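Local coordinates for protein Two-component response regulator (Geobacillus stearothermophilus, PDB 6SWI) that probably binds DNA through its C-terminal AraC-type helix-turn-helix domain to regulate transcription of genes of the arabinan utilization system, at residues S1-I6 against K44-I49; L23-V28 against Y38-I43; A64-S69 against H75-R80. All blocks are in the same frame, centred on the assembly; numbering follows the deposited sequence.

Interaction 1. Residues S1-I6 against K44-I49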
ATOM      1  N   SER A   1     -14.170  -5.484 -15.112  1.00 31.05           N
ATOM      2  CA  SER A   1     -12.768  -5.250 -15.440  1.00 31.80           C
ATOM      3  C   SER A   1     -12.529  -5.275 -16.940  1.00 31.53           C
ATOM      4  O   SER A   1     -12.722  -6.303 -17.591  1.00 31.67           O
ATOM      5  N   ARG A   2     -12.103  -4.132 -17.481  1.00 29.05           N
ATOM      6  CA  ARG A   2     -11.869  -3.971 -18.912  1.00 26.67           C
ATOM      7  C   ARG A   2     -10.497  -3.365 -19.187  1.00 24.15           C
ATOM      8  O   ARG A   2     -10.302  -2.685 -20.196  1.00 24.55           O
ATOM      9  CB  ARG A   2     -12.974  -3.142 -19.566  1.00 26.91           C
ATOM     10  CG  ARG A   2     -14.322  -3.836 -19.610  1.00 26.01           C
ATOM     11  N   LEU A   3      -9.542  -3.593 -18.291  1.00 19.94           N
ATOM     12  CA  LEU A   3      -8.180  -3.128 -18.509  1.00 16.42           C
ATOM     13  C   LEU A   3      -7.520  -3.936 -19.621  1.00 16.34           C
ATOM     14  O   LEU A   3      -7.768  -5.136 -19.779  1.00 17.48           O
ATOM     15  CB  LEU A   3      -7.365  -3.298 -17.228  1.00 17.33           C
ATOM     16  CG  LEU A   3      -7.792  -2.507 -15.992  1.00 19.27           C
ATOM     17  CD1 LEU A   3      -6.913  -2.889 -14.814  1.00 20.11           C
ATOM     18  CD2 LEU A   3      -7.712  -1.013 -16.255  1.00 19.44           C
ATOM     19  N   SER A   4      -6.671  -3.260 -20.405  1.00 15.55           N
ATOM     20  CA  SER A   4      -5.888  -3.943 -21.421  0.62 14.94           C
ATOM     21  C   SER A   4      -4.978  -4.980 -20.767  1.00 14.26           C
ATOM     22  O   SER A   4      -4.625  -4.860 -19.591  1.00 14.33           O
ATOM     23  CB  SER A   4      -5.037  -2.941 -22.197  0.62 16.56           C
ATOM     24  OG  SER A   4      -3.960  -2.477 -21.408  0.62 17.43           O
ATOM     25  N   PRO A   5      -4.587  -6.017 -21.517  1.00 13.75           N
ATOM     26  CA  PRO A   5      -3.737  -7.065 -20.926  1.00 13.39           C
ATOM     27  C   PRO A   5      -2.492  -6.564 -20.206  1.00 13.07           C
ATOM     28  O   PRO A   5      -2.179  -7.063 -19.121  1.00 14.84           O
ATOM     29  CB  PRO A   5      -3.414  -7.962 -22.128  1.00 14.67           C
ATOM     30  CG  PRO A   5      -4.621  -7.821 -23.015  1.00 14.82           C
ATOM     31  CD  PRO A   5      -5.076  -6.391 -22.861  1.00 14.93           C
ATOM     32  N   ILE A   6      -1.781  -5.583 -20.761  1.00 12.41           N
ATOM     33  CA  ILE A   6      -0.536  -5.145 -20.138  0.56 12.77           C
ATOM     34  C   ILE A   6      -0.808  -4.442 -18.813  1.00 11.59           C
ATOM     35  O   ILE A   6      -0.065  -4.619 -17.837  1.00 12.12           O
ATOM     36  CB  ILE A   6       0.294  -4.280 -21.105  0.56 14.04           C
ATOM     37  CG1 ILE A   6       1.675  -3.995 -20.510  0.56 14.92           C
ATOM     38  CG2 ILE A   6      -0.431  -2.979 -21.438  0.56 15.51           C
ATOM     39  CD1 ILE A   6       2.548  -3.111 -21.373  0.56 16.36           C
ATOM     40  N   LYS A  44      -1.173   5.103 -16.728  1.00  9.81           N
ATOM     41  CA  LYS A  44      -1.795   6.397 -16.494  1.00 11.97           C
ATOM     42  C   LYS A  44      -3.060   6.547 -17.323  1.00 11.46           C
ATOM     43  O   LYS A  44      -4.071   7.060 -16.838  1.00 12.95           O
ATOM     44  CB  LYS A  44      -0.791   7.511 -16.797  1.00 15.85           C
ATOM     45  CG  LYS A  44      -1.346   8.924 -16.682  1.00 21.64           C
ATOM     46  CD  LYS A  44      -1.803   9.207 -15.258  1.00 26.43           C
ATOM     47  CE  LYS A  44      -1.918  10.700 -14.985  1.00 29.34           C
ATOM     48  NZ  LYS A  44      -0.719  11.454 -15.450  1.00 31.03           N
ATOM     49  N   GLN A  45      -3.033   6.077 -18.568  1.00 11.68           N
ATOM     50  CA  GLN A  45      -4.183   6.251 -19.442  1.00 12.84           C
ATOM     51  C   GLN A  45      -5.376   5.438 -18.969  1.00 12.03           C
ATOM     52  O   GLN A  45      -6.516   5.905 -19.033  1.00 14.09           O
ATOM     53  CB  GLN A  45      -3.798   5.844 -20.860  1.00 15.75           C
ATOM     54  CG  GLN A  45      -4.935   5.932 -21.854  1.00 19.83           C
ATOM     55  CD  GLN A  45      -4.627   5.197 -23.138  1.00 23.91           C
ATOM     56  OE1 GLN A  45      -3.717   5.573 -23.875  1.00 23.79           O
ATOM     57  NE2 GLN A  45      -5.382   4.141 -23.413  1.00 26.98           N
ATOM     58  N   GLU A  46      -5.136   4.216 -18.498  1.00 10.74           N
ATOM     59  CA  GLU A  46      -6.232   3.313 -18.179  1.00 10.86           C
ATOM     60  C   GLU A  46      -6.660   3.383 -16.722  1.00 11.24           C
ATOM     61  O   GLU A  46      -7.852   3.269 -16.423  1.00 13.02           O
ATOM     62  CB  GLU A  46      -5.861   1.885 -18.554  1.00 11.69           C
ATOM     63  CG  GLU A  46      -5.559   1.752 -20.033  1.00 15.48           C
ATOM     64  CD  GLU A  46      -5.518   0.324 -20.511  1.00 19.64           C
ATOM     65  OE1 GLU A  46      -6.021  -0.570 -19.794  1.00 20.71           O
ATOM     66  OE2 GLU A  46      -4.973   0.108 -21.615  1.00 22.67           O
ATOM     67  N   LEU A  47      -5.716   3.574 -15.813  1.00 11.36           N
ATOM     68  CA  LEU A  47      -6.026   3.669 -14.395  1.00 11.50           C
ATOM     69  C   LEU A  47      -6.138   5.103 -13.901  1.00 11.95           C
ATOM     70  O   LEU A  47      -6.628   5.320 -12.789  1.00 13.81           O
ATOM     71  CB  LEU A  47      -4.989   2.904 -13.566  1.00 12.89           C
ATOM     72  CG  LEU A  47      -4.934   1.398 -13.827  1.00 16.82           C
ATOM     73  CD1 LEU A  47      -3.807   0.742 -13.056  1.00 17.66           C
ATOM     74  CD2 LEU A  47      -6.259   0.764 -13.453  1.00 19.57           C
ATOM     75  N   GLY A  48      -5.714   6.081 -14.699  1.00 11.69           N
ATOM     76  CA  GLY A  48      -5.806   7.476 -14.323  1.00 12.56           C
ATOM     77  C   GLY A  48      -4.813   7.920 -13.282  1.00 14.04           C
ATOM     78  O   GLY A  48      -4.881   9.071 -12.837  1.00 17.90           O
ATOM     79  N   ILE A  49      -3.892   7.043 -12.896  1.00 12.58           N
ATOM     80  CA  ILE A  49      -2.945   7.289 -11.822  0.58 12.96           C
ATOM     81  C   ILE A  49      -1.600   6.712 -12.259  1.00 12.10           C
ATOM     82  O   ILE A  49      -1.549   5.712 -12.980  1.00 13.80           O
ATOM     83  CB  ILE A  49      -3.519   6.615 -10.549  0.58 14.85           C
ATOM     84  CG1 ILE A  49      -2.700   6.915  -9.309  0.58 14.50           C
ATOM     85  CG2 ILE A  49      -3.694   5.112 -10.749  0.58 15.69           C
ATOM     86  CD1 ILE A  49      -3.384   6.448  -8.023  0.58 13.96           C
TER
HETATM   87  O   HOH W   1      -8.941   0.067 -20.103  1.00 31.63           O

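Interaction 2. Residues L23-V28 against Y38-I43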
ATOM      1  N   LEU A  23      10.572  -2.805  -5.826  1.00 12.57           N
ATOM      2  CA  LEU A  23       9.600  -2.833  -6.913  1.00 12.42           C
ATOM      3  C   LEU A  23       9.501  -1.449  -7.553  1.00 12.82           C
ATOM      4  O   LEU A  23       9.126  -0.477  -6.887  1.00 15.10           O
ATOM      5  CB  LEU A  23       8.244  -3.286  -6.379  1.00 12.11           C
ATOM      6  CG  LEU A  23       7.151  -3.478  -7.432  1.00 11.41           C
ATOM      7  CD1 LEU A  23       7.537  -4.573  -8.416  1.00 13.95           C
ATOM      8  CD2 LEU A  23       5.829  -3.800  -6.765  1.00 13.23           C
ATOM      9  N   THR A  24       9.829  -1.354  -8.843  1.00 12.55           N
ATOM     10  CA  THR A  24       9.789  -0.084  -9.552  1.00 12.49           C
ATOM     11  C   THR A  24       9.093  -0.277 -10.891  1.00 10.26           C
ATOM     12  O   THR A  24       8.949  -1.395 -11.389  1.00 10.49           O
ATOM     13  CB  THR A  24      11.187   0.455  -9.860  1.00 14.20           C
ATOM     14  OG1 THR A  24      11.829  -0.440 -10.778  1.00 14.29           O
ATOM     15  CG2 THR A  24      12.018   0.568  -8.581  1.00 16.82           C
ATOM     16  N   LEU A  25       8.682   0.843 -11.482  1.00 12.16           N
ATOM     17  CA  LEU A  25       8.091   0.805 -12.813  1.00 11.39           C
ATOM     18  C   LEU A  25       9.018   0.103 -13.791  1.00 10.20           C
ATOM     19  O   LEU A  25       8.605  -0.797 -14.536  1.00  9.87           O
ATOM     20  CB  LEU A  25       7.793   2.232 -13.273  1.00 13.46           C
ATOM     21  CG  LEU A  25       7.446   2.302 -14.760  1.00 16.88           C
ATOM     22  CD1 LEU A  25       5.985   1.993 -14.996  1.00 16.94           C
ATOM     23  CD2 LEU A  25       7.850   3.624 -15.391  1.00 20.96           C
ATOM     24  N   GLU A  26      10.293   0.491 -13.780  1.00 11.02           N
ATOM     25  CA  GLU A  26      11.255  -0.116 -14.689  0.65 12.64           C
ATOM     26  C   GLU A  26      11.367  -1.616 -14.453  1.00 12.50           C
ATOM     27  O   GLU A  26      11.473  -2.391 -15.404  1.00 14.41           O
ATOM     28  CB  GLU A  26      12.614   0.568 -14.535  0.65 15.21           C
ATOM     29  CG  GLU A  26      12.684   1.952 -15.165  0.65 19.81           C
ATOM     30  CD  GLU A  26      12.220   3.066 -14.236  0.65 22.38           C
ATOM     31  OE1 GLU A  26      12.410   4.247 -14.604  0.65 21.42           O
ATOM     32  OE2 GLU A  26      11.673   2.770 -13.148  0.65 26.00           O
ATOM     33  N   SER A  27      11.328  -2.044 -13.192  1.00 12.98           N
ATOM     34  CA  SER A  27      11.453  -3.467 -12.892  1.00 13.58           C
ATOM     35  C   SER A  27      10.232  -4.272 -13.351  1.00 13.67           C
ATOM     36  O   SER A  27      10.372  -5.433 -13.760  1.00 16.20           O
ATOM     37  CB  SER A  27      11.769  -3.645 -11.406  1.00 14.35           C
ATOM     38  OG  SER A  27      10.579  -3.591 -10.653  1.00 14.52           O
ATOM     39  N   VAL A  28       9.035  -3.684 -13.289  1.00 12.48           N
ATOM     40  CA  VAL A  28       7.851  -4.357 -13.813  1.00 13.16           C
ATOM     41  C   VAL A  28       7.893  -4.399 -15.332  1.00 12.83           C
ATOM     42  O   VAL A  28       7.534  -5.407 -15.952  1.00 15.66           O
ATOM     43  CB  VAL A  28       6.568  -3.686 -13.289  1.00 13.64           C
ATOM     44  CG1 VAL A  28       5.326  -4.294 -13.928  1.00 15.09           C
ATOM     45  CG2 VAL A  28       6.497  -3.799 -11.778  1.00 15.51           C
ATOM     46  N   TYR A  38       6.253   3.112 -22.386  1.00  7.34           N
ATOM     47  CA  TYR A  38       4.959   2.575 -22.794  1.00  7.26           C
ATOM     48  C   TYR A  38       4.139   2.139 -21.587  1.00  6.85           C
ATOM     49  O   TYR A  38       2.958   2.478 -21.462  1.00  7.35           O
ATOM     50  CB  TYR A  38       5.167   1.392 -23.740  1.00  8.13           C
ATOM     51  CG  TYR A  38       3.870   0.814 -24.246  1.00  8.98           C
ATOM     52  CD1 TYR A  38       3.137   1.467 -25.240  1.00 10.74           C
ATOM     53  CD2 TYR A  38       3.362  -0.366 -23.732  1.00 10.46           C
ATOM     54  CE1 TYR A  38       1.933   0.951 -25.713  1.00 12.55           C
ATOM     55  CE2 TYR A  38       2.157  -0.892 -24.194  1.00 11.80           C
ATOM     56  CZ  TYR A  38       1.450  -0.229 -25.186  1.00 12.55           C
ATOM     57  OH  TYR A  38       0.260  -0.749 -25.649  1.00 15.84           O
ATOM     58  N   LEU A  39       4.755   1.387 -20.674  1.00  6.59           N
ATOM     59  CA  LEU A  39       4.017   0.899 -19.516  1.00  7.87           C
ATOM     60  C   LEU A  39       3.506   2.053 -18.668  1.00  7.34           C
ATOM     61  O   LEU A  39       2.347   2.054 -18.237  1.00  8.31           O
ATOM     62  CB  LEU A  39       4.912  -0.011 -18.682  1.00  8.85           C
ATOM     63  CG  LEU A  39       4.250  -0.577 -17.421  1.00 10.00           C
ATOM     64  CD1 LEU A  39       3.022  -1.410 -17.771  1.00 11.79           C
ATOM     65  CD2 LEU A  39       5.241  -1.413 -16.625  1.00 12.11           C
ATOM     66  N   SER A  40       4.367   3.038 -18.405  1.00  7.66           N
ATOM     67  CA  SER A  40       3.961   4.198 -17.617  1.00  8.76           C
ATOM     68  C   SER A  40       2.768   4.885 -18.248  1.00  8.01           C
ATOM     69  O   SER A  40       1.806   5.252 -17.558  1.00  9.14           O
ATOM     70  CB  SER A  40       5.129   5.177 -17.527  1.00  9.98           C
ATOM     71  OG  SER A  40       4.826   6.285 -16.692  1.00 14.90           O
ATOM     72  N   ARG A  41       2.818   5.081 -19.568  1.00  8.38           N
ATOM     73  CA  ARG A  41       1.738   5.769 -20.257  1.00  9.15           C
ATOM     74  C   ARG A  41       0.451   4.974 -20.197  1.00  8.76           C
ATOM     75  O   ARG A  41      -0.630   5.549 -20.014  1.00 10.00           O
ATOM     76  CB  ARG A  41       2.107   5.983 -21.718  1.00 10.44           C
ATOM     77  CG  ARG A  41       3.163   7.025 -21.935  1.00 12.46           C
ATOM     78  CD  ARG A  41       3.370   7.272 -23.424  1.00 14.33           C
ATOM     79  NE  ARG A  41       2.092   7.576 -24.060  1.00 16.20           N
ATOM     80  CZ  ARG A  41       1.381   6.716 -24.780  1.00 17.75           C
ATOM     81  NH1 ARG A  41       1.832   5.488 -24.998  1.00 15.61           N
ATOM     82  NH2 ARG A  41       0.212   7.086 -25.279  1.00 21.20           N
ATOM     83  N   MET A  42       0.534   3.655 -20.366  1.00  8.30           N
ATOM     84  CA  MET A  42      -0.688   2.863 -20.408  1.00  8.33           C
ATOM     85  C   MET A  42      -1.330   2.767 -19.033  1.00  8.32           C
ATOM     86  O   MET A  42      -2.559   2.817 -18.918  1.00  9.40           O
ATOM     87  CB  MET A  42      -0.407   1.480 -20.970  1.00  8.89           C
ATOM     88  CG  MET A  42       0.047   1.550 -22.407  1.00 12.73           C
ATOM     89  SD  MET A  42      -1.232   2.062 -23.525  1.00 18.45           S
ATOM     90  CE  MET A  42      -2.057   0.497 -23.641  1.00 24.44           C
ATOM     91  N   ILE A  43      -0.521   2.646 -17.973  1.00  8.43           N
ATOM     92  CA  ILE A  43      -1.072   2.672 -16.622  1.00  9.07           C
ATOM     93  C   ILE A  43      -1.805   3.984 -16.378  1.00  9.62           C
ATOM     94  O   ILE A  43      -2.941   4.001 -15.890  1.00 10.73           O
ATOM     95  CB  ILE A  43       0.039   2.422 -15.588  1.00  9.77           C
ATOM     96  CG1 ILE A  43       0.530   0.977 -15.698  1.00 10.42           C
ATOM     97  CG2 ILE A  43      -0.437   2.767 -14.171  1.00 10.64           C
ATOM     98  CD1 ILE A  43       1.714   0.664 -14.811  1.00 11.40           C
TER

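Interaction 3. Residues A64-S69 against H75-R80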
ATOM      1  N   ALA A  64      -2.699   0.388   6.571  1.00  8.37           N
ATOM      2  CA  ALA A  64      -3.858   0.710   7.391  1.00 10.00           C
ATOM      3  C   ALA A  64      -4.511  -0.556   7.921  1.00  9.17           C
ATOM      4  O   ALA A  64      -4.891  -0.627   9.096  1.00  9.65           O
ATOM      5  CB  ALA A  64      -4.841   1.536   6.572  1.00 11.89           C
ATOM      6  N   GLU A  65      -4.634  -1.575   7.073  1.00  8.85           N
ATOM      7  CA  GLU A  65      -5.190  -2.848   7.515  1.00  9.99           C
ATOM      8  C   GLU A  65      -4.365  -3.440   8.652  1.00  9.26           C
ATOM      9  O   GLU A  65      -4.915  -3.878   9.671  1.00 10.53           O
ATOM     10  CB  GLU A  65      -5.244  -3.805   6.329  1.00 12.72           C
ATOM     11  CG  GLU A  65      -5.663  -5.203   6.671  1.00 18.96           C
ATOM     12  CD  GLU A  65      -5.506  -6.114   5.483  1.00 24.03           C
ATOM     13  OE1 GLU A  65      -4.601  -6.972   5.512  1.00 23.28           O
ATOM     14  OE2 GLU A  65      -6.279  -5.951   4.518  1.00 26.54           O
ATOM     15  N   LEU A  66      -3.038  -3.463   8.493  1.00  8.08           N
ATOM     16  CA  LEU A  66      -2.177  -4.030   9.529  1.00  8.41           C
ATOM     17  C   LEU A  66      -2.228  -3.214  10.812  1.00  7.32           C
ATOM     18  O   LEU A  66      -2.134  -3.778  11.907  1.00  8.04           O
ATOM     19  CB  LEU A  66      -0.740  -4.131   9.019  1.00  8.43           C
ATOM     20  CG  LEU A  66      -0.512  -5.158   7.906  1.00  9.51           C
ATOM     21  CD1 LEU A  66       0.864  -4.970   7.306  1.00 10.91           C
ATOM     22  CD2 LEU A  66      -0.670  -6.564   8.429  1.00 12.17           C
ATOM     23  N   LEU A  67      -2.378  -1.896  10.707  1.00  7.08           N
ATOM     24  CA  LEU A  67      -2.459  -1.069  11.903  1.00  6.65           C
ATOM     25  C   LEU A  67      -3.690  -1.409  12.724  1.00  7.37           C
ATOM     26  O   LEU A  67      -3.652  -1.346  13.957  1.00  8.79           O
ATOM     27  CB  LEU A  67      -2.489   0.414  11.526  1.00  7.03           C
ATOM     28  CG  LEU A  67      -1.141   0.988  11.069  1.00  8.00           C
ATOM     29  CD1 LEU A  67      -1.325   2.326  10.394  1.00  9.23           C
ATOM     30  CD2 LEU A  67      -0.186   1.134  12.244  1.00  8.45           C
ATOM     31  N   LEU A  68      -4.791  -1.773  12.070  1.00  7.21           N
ATOM     32  CA  LEU A  68      -6.030  -2.019  12.788  1.00  8.51           C
ATOM     33  C   LEU A  68      -6.216  -3.474  13.178  1.00  8.14           C
ATOM     34  O   LEU A  68      -6.895  -3.756  14.173  1.00 11.01           O
ATOM     35  CB  LEU A  68      -7.221  -1.572  11.945  1.00  9.94           C
ATOM     36  CG  LEU A  68      -7.164  -0.089  11.588  1.00 10.75           C
ATOM     37  CD1 LEU A  68      -8.460   0.360  10.928  1.00 13.36           C
ATOM     38  CD2 LEU A  68      -6.827   0.790  12.798  1.00 12.35           C
ATOM     39  N   SER A  69      -5.641  -4.409  12.431  1.00  8.38           N
ATOM     40  CA  SER A  69      -5.904  -5.826  12.636  0.69  8.71           C
ATOM     41  C   SER A  69      -4.745  -6.566  13.274  1.00  9.63           C
ATOM     42  O   SER A  69      -4.825  -7.781  13.438  1.00 11.77           O
ATOM     43  CB  SER A  69      -6.265  -6.493  11.311  0.69 11.48           C
ATOM     44  OG  SER A  69      -5.130  -6.514  10.476  0.69 12.45           O
ATOM     45  N   HIS A  75       7.487  -0.119  12.670  1.00 10.28           N
ATOM     46  CA  HIS A  75       8.618  -0.422  11.796  1.00 11.50           C
ATOM     47  C   HIS A  75       8.441  -1.759  11.083  1.00  9.91           C
ATOM     48  O   HIS A  75       8.943  -1.943   9.963  1.00 10.44           O
ATOM     49  CB  HIS A  75       9.931  -0.373  12.577  1.00 14.24           C
ATOM     50  CG  HIS A  75      10.163  -1.569  13.442  1.00 14.77           C
ATOM     51  ND1 HIS A  75       9.628  -1.688  14.705  1.00 16.83           N
ATOM     52  CD2 HIS A  75      10.870  -2.704  13.226  1.00 15.36           C
ATOM     53  CE1 HIS A  75       9.997  -2.842  15.232  1.00 16.61           C
ATOM     54  NE2 HIS A  75      10.746  -3.479  14.352  1.00 16.91           N
ATOM     55  N   GLU A  76       7.730  -2.702  11.705  1.00  8.65           N
ATOM     56  CA  GLU A  76       7.450  -3.959  11.018  1.00  8.08           C
ATOM     57  C   GLU A  76       6.434  -3.752   9.912  1.00  7.41           C
ATOM     58  O   GLU A  76       6.570  -4.322   8.822  1.00  7.69           O
ATOM     59  CB  GLU A  76       6.954  -5.012  12.003  1.00  9.15           C
ATOM     60  CG  GLU A  76       8.037  -5.628  12.841  1.00 11.22           C
ATOM     61  CD  GLU A  76       7.557  -6.860  13.603  1.00 12.99           C
ATOM     62  OE1 GLU A  76       7.210  -7.863  12.941  1.00 11.23           O
ATOM     63  OE2 GLU A  76       7.511  -6.823  14.857  1.00 16.86           O
ATOM     64  N   ILE A  77       5.413  -2.938  10.175  1.00  7.04           N
ATOM     65  CA  ILE A  77       4.418  -2.635   9.155  1.00  7.42           C
ATOM     66  C   ILE A  77       5.074  -1.945   7.969  1.00  6.80           C
ATOM     67  O   ILE A  77       4.782  -2.262   6.811  1.00  7.48           O
ATOM     68  CB  ILE A  77       3.271  -1.815   9.762  1.00  7.95           C
ATOM     69  CG1 ILE A  77       2.509  -2.701  10.756  1.00  8.72           C
ATOM     70  CG2 ILE A  77       2.357  -1.284   8.654  1.00  9.54           C
ATOM     71  CD1 ILE A  77       1.461  -1.988  11.569  1.00 10.67           C
ATOM     72  N   ALA A  78       5.991  -1.011   8.241  1.00  7.23           N
ATOM     73  CA  ALA A  78       6.695  -0.324   7.167  1.00  8.22           C
ATOM     74  C   ALA A  78       7.373  -1.318   6.241  1.00  7.15           C
ATOM     75  O   ALA A  78       7.257  -1.223   5.010  1.00  8.01           O
ATOM     76  CB  ALA A  78       7.717   0.647   7.754  1.00  8.79           C
ATOM     77  N   GLU A  79       8.106  -2.274   6.821  1.00  6.77           N
ATOM     78  CA  GLU A  79       8.827  -3.250   6.015  1.00  6.78           C
ATOM     79  C   GLU A  79       7.870  -4.115   5.208  1.00  6.72           C
ATOM     80  O   GLU A  79       8.154  -4.455   4.053  1.00  7.64           O
ATOM     81  CB  GLU A  79       9.702  -4.110   6.922  1.00  8.02           C
ATOM     82  CG  GLU A  79      10.631  -5.058   6.163  1.00  8.88           C
ATOM     83  CD  GLU A  79       9.975  -6.361   5.699  1.00  9.39           C
ATOM     84  OE1 GLU A  79       9.026  -6.838   6.356  1.00  9.49           O
ATOM     85  OE2 GLU A  79      10.430  -6.914   4.668  1.00 10.33           O
ATOM     86  N   ARG A  80       6.732  -4.471   5.797  1.00  7.15           N
ATOM     87  CA  ARG A  80       5.763  -5.338   5.145  1.00  7.82           C
ATOM     88  C   ARG A  80       5.082  -4.663   3.973  1.00  7.29           C
ATOM     89  O   ARG A  80       4.474  -5.352   3.150  1.00  9.74           O
ATOM     90  CB  ARG A  80       4.712  -5.785   6.153  1.00  8.38           C
ATOM     91  CG  ARG A  80       5.234  -6.792   7.140  1.00  8.94           C
ATOM     92  CD  ARG A  80       4.287  -6.928   8.280  1.00 10.43           C
ATOM     93  NE  ARG A  80       4.704  -7.930   9.249  1.00  9.98           N
ATOM     94  CZ  ARG A  80       4.014  -9.028   9.537  1.00  9.60           C
ATOM     95  NH1 ARG A  80       2.882  -9.312   8.895  1.00 10.40           N
ATOM     96  NH2 ARG A  80       4.467  -9.837  10.479  1.00 10.11           N
TER

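Interaction 1. Residues S1-I6 against K44-I49
Ser4 and Glu46 make a two-pronged polar contact at the start of helix 5-17. The backbone N of Ser4 donates to Glu46 OE1 at 2.8 Å, nearly straight at 165°, and this oxygen accepts through its syn lone pair. In one of the two conformers of Ser4, its OG donates to Glu46 OE2, also at 2.8 Å, from the syn side but 28° out of the carboxylate plane. One carboxylate thus grips the N-cap residue by main chain and hydroxyl together. Serine, with its small hydroxyl, suits this N-cap. Glutamate suits the other side: beyond CG its chain is extended, and its negative charge probably interacts favourably with the helix N-terminus. A water bridges Arg2 O and Glu46 OE1, its bond to the glutamate weak. Were Glu46 replaced by alanine, Ser4 N and OG would probably lose the acceptor they share, leaving the N-terminal segment less held.

Beside this polar pair, Leu3 CD2 meets Leu47 CD2 at 3.6 Å, the side chains roughly perpendicular; leucines suit the place because their methyl ends can meet.

Val7 of helix 5-17 touches both Glu46 and Leu47, while Leu47 reaches Leu54, so helix 36-47 ends in contact with helices 5-17 and 51-69.

Interaction 2. Residues L23-V28 against Y38-I43
Leu39, the first residue of segment 38-43 to meet the other helix, turns its CD2 into the angle between two apolar side chains. Leu39 CD2 lies 3.8 Å from Leu25 CD1 and 3.9 Å from Val28 CG1. Leu25 and Leu39 run alongside one another, pointing opposite ways, whereas Val28 lies roughly perpendicular to Leu39. With CG of Leu39 placed opposite its own backbone N (chi1 179°), the branched end extends toward helix 25-32, where it also touches Ala29 and Leu32.

Ser40 follows. Its CB, rather than its hydroxyl, receives Leu25 CD2 at 3.8 Å; a small residue here lets the leucine lie close to the helix backbone, with Leu25 CD1 3.9 Å from Ser40 N. One turn on from Leu39, Ile43 reaches the same leucine more loosely, its CD1 4.5 Å from Leu25 CD1. Phe51 of helix 51-69 touches Leu25, Val28 and Ile43.

Helix 25-32 is capped independently: Thr24 OG1 accepts from Ser27 N at 2.9 Å, and Ser27 OG donates to Thr24 O. Helices 25-32 and 36-47 are consistent with the first helix-turn-helix unit of an AraC-type domain, and no hydrogen bond joins these two segments. Their contact is made mainly by branched aliphatic side chains, with Ser40 CB at the margin, so its stability probably rests on shape fit and the burial of methyl groups.

Interaction 3. Residues A64-S69 against H75-R80
Ile77 points its extended end at helix 51-69 and meets two consecutive leucines there. Its CD1 lies 3.6 Å from Leu67 CD2, the two side chains set roughly square to each other, while the same methyl and CG1 both approach Leu66 CB at 4.0 Å. The first torsion of Ile77 sets CG1 opposite the carbonyl carbon (chi1 -67°) and the second is nearly straight (172°), which carries CD1 as far as the backbone of the other helix, 3.9 Å from Leu67 N. Isoleucine suits this place because its longer branch spans the distance between the helices while its short one, CG2, stays near Leu66 CD1.

Leu66 points toward the second helix and sends CD1 on to Arg80, whose chain runs across it. The methyl is 4.1 Å from both CB and CD of Arg80, so the aliphatic part of the arginine flanks the leucine at the border of the contact. The long, straight chain from CG to NE suits a boundary position, since it offers methylenes to the apolar side and holds the guanidinium group beyond them.

The short helical segments run at 146° to each other, roughly antiparallel, with their axes 10.1 Å apart at closest approach.

Other helices continue the packing: Phe93 of helix 86-97 touches Leu67, and Arg105 of helix 101-108 touches Ile77 and hydrogen-bonds to Leu67 O. Leu72, in the connecting loop, touches Ile77 and Arg80.

Interactions 1 and 2 share helix 36-47 and touch, their centres about 12 Å apart; Ile6, for example, packs on Tyr38 and Leu39. Along the chain interaction 2 is nested within the loop closed by interaction 1, and both precede interaction 3. The last lies on the opposite side of the chain's centre, its own centre about 28 Å from that of interaction 1 and about 26 Å from that of interaction 2. Helix 51-69 spans the distance: Phe51 and Leu54, near its start, pack against the first group, while its final turns enter interaction 3. This is consistent with the AraC-type arrangement of two helix-turn-helix units joined by a long helix, probably spacing them for DNA binding.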